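Long-range contact in AimR transcriptional regulator (PDB 5ZVV), which activates transcription of the phage aimX locus as a homodimer and is switched off by the arbitrium peptide, so steering the choice between lysis and lysogeny: residues S206-I218 and A230-D242. Sequence-based numbering, arbitrary orientation.
Sequences SLLEARQHSNRAI and AYLTIGNTLIFED
Arg211 lays its guanidinium between Leu207 and Leu238, with Leu207 CB over one face and Leu238 CD2 over the other. The chain is extended from CG to NE and reaches to the C-terminal end of helix 224-237. There it grips Thr237 side-on. NE donates to Thr237 OG1 at 3.1 Å, and NH2 donates to Thr237 O at 3.3 Å, with a nearly straight N-H in each bond (160°). NH2 meets that carbonyl oxygen from above the carbonyl plane. The same NH2 forms a salt bridge with Glu241 OE1, 3.0 Å away, whose hydrogen bond is weak. The carboxylate stands 80° to the guanidinium plane. The two bonds to Thr237 lie in the guanidinium plane and hold its rotation; the weaker carboxylate bond adds to them.

Helices 207-220 and 224-237 form an antiparallel helical hairpin, as in the TPR clan to which the AimR family belongs. The axes of their segments 207-218 and 230-237 approach to 8.8 Å. Small residues fill the middle: Ala210 CB touches Thr237 CG2, and Ser214 packs on Thr233 and Ile234. Ser214 OG lies beside the backbone N (chi1 -60°) and bonds back to Ala210 O, which also accepts Ser214 N from the opposite face of its plane. Thr233 OG1 bonds to Phe229 O and to Asn199 of helix 184-203, which packs alongside the hairpin.

At the far end, Ile218 CD1 sits over the centre of the Tyr231 ring in a CH-pi contact, 3.5 Å from the centroid and close to the ring normal. Ile218 CG1 presses on Ala230 CB at 3.5 Å, a tight fit. Helix 243-252 packs against Tyr231, Ile234 and Leu238.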
# COMPACT_ATOMS: atom_id res chain seq x y z
N SER A 206 -12.31 13.77 -4.22
CA SER A 206 -12.92 14.50 -3.11
C SER A 206 -12.52 15.96 -3.28
O SER A 206 -11.53 16.43 -2.71
CB SER A 206 -12.47 13.93 -1.76
OG SER A 206 -13.14 14.57 -0.69
N LEU A 207 -13.31 16.69 -4.06
CA LEU A 207 -12.89 18.01 -4.52
C LEU A 207 -12.93 19.03 -3.39
O LEU A 207 -12.01 19.85 -3.26
CB LEU A 207 -13.76 18.46 -5.69
CG LEU A 207 -13.87 17.47 -6.85
CD1 LEU A 207 -14.64 18.08 -8.02
CD2 LEU A 207 -12.50 16.98 -7.30
N LEU A 208 -13.99 19.01 -2.57
CA LEU A 208 -14.10 19.98 -1.49
C LEU A 208 -12.97 19.81 -0.48
O LEU A 208 -12.41 20.79 0.01
CB LEU A 208 -15.45 19.85 -0.79
CG LEU A 208 -16.69 20.13 -1.64
CD1 LEU A 208 -17.96 19.97 -0.81
CD2 LEU A 208 -16.62 21.51 -2.26
N GLU A 209 -12.62 18.56 -0.16
CA GLU A 209 -11.51 18.29 0.74
C GLU A 209 -10.19 18.80 0.17
O GLU A 209 -9.39 19.43 0.88
CB GLU A 209 -11.45 16.79 1.02
CG GLU A 209 -10.63 16.37 2.21
CD GLU A 209 -10.84 14.90 2.54
OE1 GLU A 209 -11.86 14.33 2.09
OE2 GLU A 209 -9.98 14.32 3.23
N ALA A 210 -9.96 18.56 -1.12
CA ALA A 210 -8.73 19.02 -1.76
C ALA A 210 -8.65 20.54 -1.74
O ALA A 210 -7.59 21.11 -1.44
CB ALA A 210 -8.65 18.50 -3.19
N ARG A 211 -9.76 21.22 -2.04
CA ARG A 211 -9.77 22.68 -1.97
C ARG A 211 -9.53 23.17 -0.55
O ARG A 211 -8.85 24.17 -0.33
CB ARG A 211 -11.10 23.22 -2.50
CG ARG A 211 -11.34 22.90 -3.97
CD ARG A 211 -12.75 23.28 -4.40
NE ARG A 211 -13.09 22.70 -5.69
CZ ARG A 211 -14.32 22.63 -6.19
NH1 ARG A 211 -15.35 23.12 -5.50
NH2 ARG A 211 -14.53 22.08 -7.37
N GLN A 212 -10.10 22.47 0.44
CA GLN A 212 -9.87 22.84 1.84
C GLN A 212 -8.39 22.79 2.19
O GLN A 212 -7.84 23.75 2.74
CB GLN A 212 -10.66 21.91 2.76
CG GLN A 212 -12.14 22.19 2.85
CD GLN A 212 -12.86 21.19 3.75
OE1 GLN A 212 -12.53 20.00 3.77
NE2 GLN A 212 -13.85 21.67 4.50
N HIS A 213 -7.74 21.67 1.87
CA HIS A 213 -6.32 21.54 2.20
C HIS A 213 -5.48 22.55 1.43
O HIS A 213 -4.53 23.13 1.98
CB HIS A 213 -5.85 20.11 1.91
CG HIS A 213 -6.46 19.08 2.80
ND1 HIS A 213 -6.28 19.06 4.17
CD2 HIS A 213 -7.26 18.02 2.53
CE1 HIS A 213 -6.93 18.04 4.69
NE2 HIS A 213 -7.54 17.40 3.72
N SER A 214 -5.81 22.78 0.15
CA SER A 214 -5.04 23.74 -0.65
C SER A 214 -5.16 25.14 -0.08
O SER A 214 -4.16 25.85 0.10
CB SER A 214 -5.51 23.71 -2.11
OG SER A 214 -5.34 22.43 -2.69
N ASN A 215 -6.39 25.57 0.21
CA ASN A 215 -6.61 26.89 0.77
C ASN A 215 -5.93 27.04 2.12
O ASN A 215 -5.37 28.10 2.43
CB ASN A 215 -8.11 27.17 0.89
CG ASN A 215 -8.73 27.61 -0.42
OD1 ASN A 215 -8.15 28.40 -1.16
ND2 ASN A 215 -9.91 27.08 -0.71
N ARG A 216 -5.95 25.99 2.94
CA ARG A 216 -5.27 26.07 4.23
C ARG A 216 -3.76 26.21 4.04
O ARG A 216 -3.10 26.97 4.76
CB ARG A 216 -5.61 24.86 5.09
CG ARG A 216 -5.22 25.05 6.53
CD ARG A 216 -5.89 24.07 7.47
NE ARG A 216 -5.45 24.32 8.84
CZ ARG A 216 -4.44 23.70 9.43
NH1 ARG A 216 -4.10 24.01 10.67
NH2 ARG A 216 -3.77 22.76 8.78
N ALA A 217 -3.19 25.48 3.07
CA ALA A 217 -1.78 25.63 2.77
C ALA A 217 -1.46 27.06 2.35
O ALA A 217 -0.46 27.64 2.80
CB ALA A 217 -1.36 24.65 1.67
N ILE A 218 -2.30 27.65 1.49
CA ILE A 218 -2.09 29.04 1.08
C ILE A 218 -2.18 29.98 2.28
O ILE A 218 -1.44 30.96 2.37
CB ILE A 218 -3.10 29.43 -0.02
CG1 ILE A 218 -2.79 28.70 -1.32
CG2 ILE A 218 -3.12 30.93 -0.24
CD1 ILE A 218 -3.94 28.70 -2.31
N ALA A 230 -0.55 24.65 -4.61
CA ALA A 230 -1.89 24.78 -4.04
C ALA A 230 -2.87 25.31 -5.08
O ALA A 230 -3.95 24.74 -5.27
CB ALA A 230 -1.84 25.68 -2.81
N TYR A 231 -2.52 26.42 -5.75
CA TYR A 231 -3.40 26.94 -6.80
C TYR A 231 -3.48 25.98 -7.98
O TYR A 231 -4.53 25.88 -8.63
CB TYR A 231 -2.92 28.32 -7.25
CG TYR A 231 -3.29 29.41 -6.27
CD1 TYR A 231 -4.62 29.78 -6.09
CD2 TYR A 231 -2.32 30.06 -5.53
CE1 TYR A 231 -4.96 30.78 -5.20
CE2 TYR A 231 -2.65 31.06 -4.63
CZ TYR A 231 -3.98 31.41 -4.47
OH TYR A 231 -4.33 32.40 -3.58
N LEU A 232 -2.38 25.28 -8.28
CA LEU A 232 -2.42 24.22 -9.28
C LEU A 232 -3.45 23.17 -8.90
O LEU A 232 -4.23 22.71 -9.75
CB LEU A 232 -1.03 23.60 -9.43
CG LEU A 232 -0.72 22.83 -10.70
CD1 LEU A 232 -0.75 23.75 -11.91
CD2 LEU A 232 0.64 22.14 -10.58
N THR A 233 -3.49 22.77 -7.63
CA THR A 233 -4.44 21.76 -7.19
C THR A 233 -5.87 22.27 -7.26
O THR A 233 -6.77 21.54 -7.69
CB THR A 233 -4.11 21.29 -5.77
OG1 THR A 233 -2.79 20.73 -5.74
CG2 THR A 233 -5.11 20.25 -5.30
N ILE A 234 -6.11 23.51 -6.83
CA ILE A 234 -7.46 24.07 -6.89
C ILE A 234 -7.96 24.10 -8.33
O ILE A 234 -9.05 23.59 -8.65
CB ILE A 234 -7.48 25.48 -6.25
CG1 ILE A 234 -7.23 25.38 -4.75
CG2 ILE A 234 -8.80 26.19 -6.55
CD1 ILE A 234 -7.08 26.72 -4.06
N GLY A 235 -7.15 24.67 -9.23
CA GLY A 235 -7.50 24.67 -10.63
C GLY A 235 -7.78 23.27 -11.16
O GLY A 235 -8.70 23.07 -11.95
N ASN A 236 -6.99 22.29 -10.71
CA ASN A 236 -7.24 20.91 -11.12
C ASN A 236 -8.59 20.42 -10.62
O ASN A 236 -9.29 19.69 -11.32
CB ASN A 236 -6.12 20.00 -10.62
CG ASN A 236 -4.82 20.21 -11.37
OD1 ASN A 236 -4.80 20.83 -12.43
ND2 ASN A 236 -3.73 19.68 -10.83
N THR A 237 -8.98 20.82 -9.41
CA THR A 237 -10.30 20.42 -8.91
C THR A 237 -11.42 21.10 -9.67
O THR A 237 -12.57 20.65 -9.59
CB THR A 237 -10.46 20.74 -7.42
OG1 THR A 237 -10.44 22.16 -7.23
CG2 THR A 237 -9.36 20.09 -6.60
N LEU A 238 -11.14 22.18 -10.41
CA LEU A 238 -12.18 22.88 -11.15
C LEU A 238 -12.21 22.54 -12.64
O LEU A 238 -12.97 23.17 -13.39
CB LEU A 238 -12.01 24.39 -10.98
CG LEU A 238 -12.24 24.94 -9.57
CD1 LEU A 238 -11.75 26.38 -9.49
CD2 LEU A 238 -13.72 24.85 -9.22
N ILE A 239 -11.45 21.54 -13.09
CA ILE A 239 -11.25 21.32 -14.52
C ILE A 239 -12.57 21.02 -15.22
O ILE A 239 -12.86 21.57 -16.30
CB ILE A 239 -10.22 20.19 -14.76
CG1 ILE A 239 -8.81 20.68 -14.43
CG2 ILE A 239 -10.29 19.70 -16.20
CD1 ILE A 239 -7.76 19.60 -14.55
N PHE A 240 -13.40 20.15 -14.64
CA PHE A 240 -14.62 19.71 -15.28
C PHE A 240 -15.86 20.49 -14.84
O PHE A 240 -16.96 20.19 -15.31
CB PHE A 240 -14.84 18.22 -15.03
CG PHE A 240 -13.71 17.36 -15.51
CD1 PHE A 240 -13.63 16.96 -16.83
CD2 PHE A 240 -12.71 16.96 -14.63
CE1 PHE A 240 -12.58 16.18 -17.27
CE2 PHE A 240 -11.66 16.18 -15.07
CZ PHE A 240 -11.59 15.78 -16.39
N GLU A 241 -15.70 21.49 -13.97
CA GLU A 241 -16.84 22.26 -13.47
C GLU A 241 -16.99 23.62 -14.16
O GLU A 241 -18.09 23.96 -14.61
CB GLU A 241 -16.72 22.46 -11.96
CG GLU A 241 -16.85 21.19 -11.15
CD GLU A 241 -16.82 21.45 -9.65
OE1 GLU A 241 -16.85 22.63 -9.25
OE2 GLU A 241 -16.76 20.47 -8.88
N ASP A 242 -15.91 24.39 -14.24
CA ASP A 242 -15.99 25.77 -14.70
C ASP A 242 -14.66 26.14 -15.33
O ASP A 242 -13.62 26.07 -14.66
CB ASP A 242 -16.33 26.72 -13.54
CG ASP A 242 -16.66 28.13 -13.99
OD1 ASP A 242 -16.07 28.61 -14.97
OD2 ASP A 242 -17.52 28.76 -13.34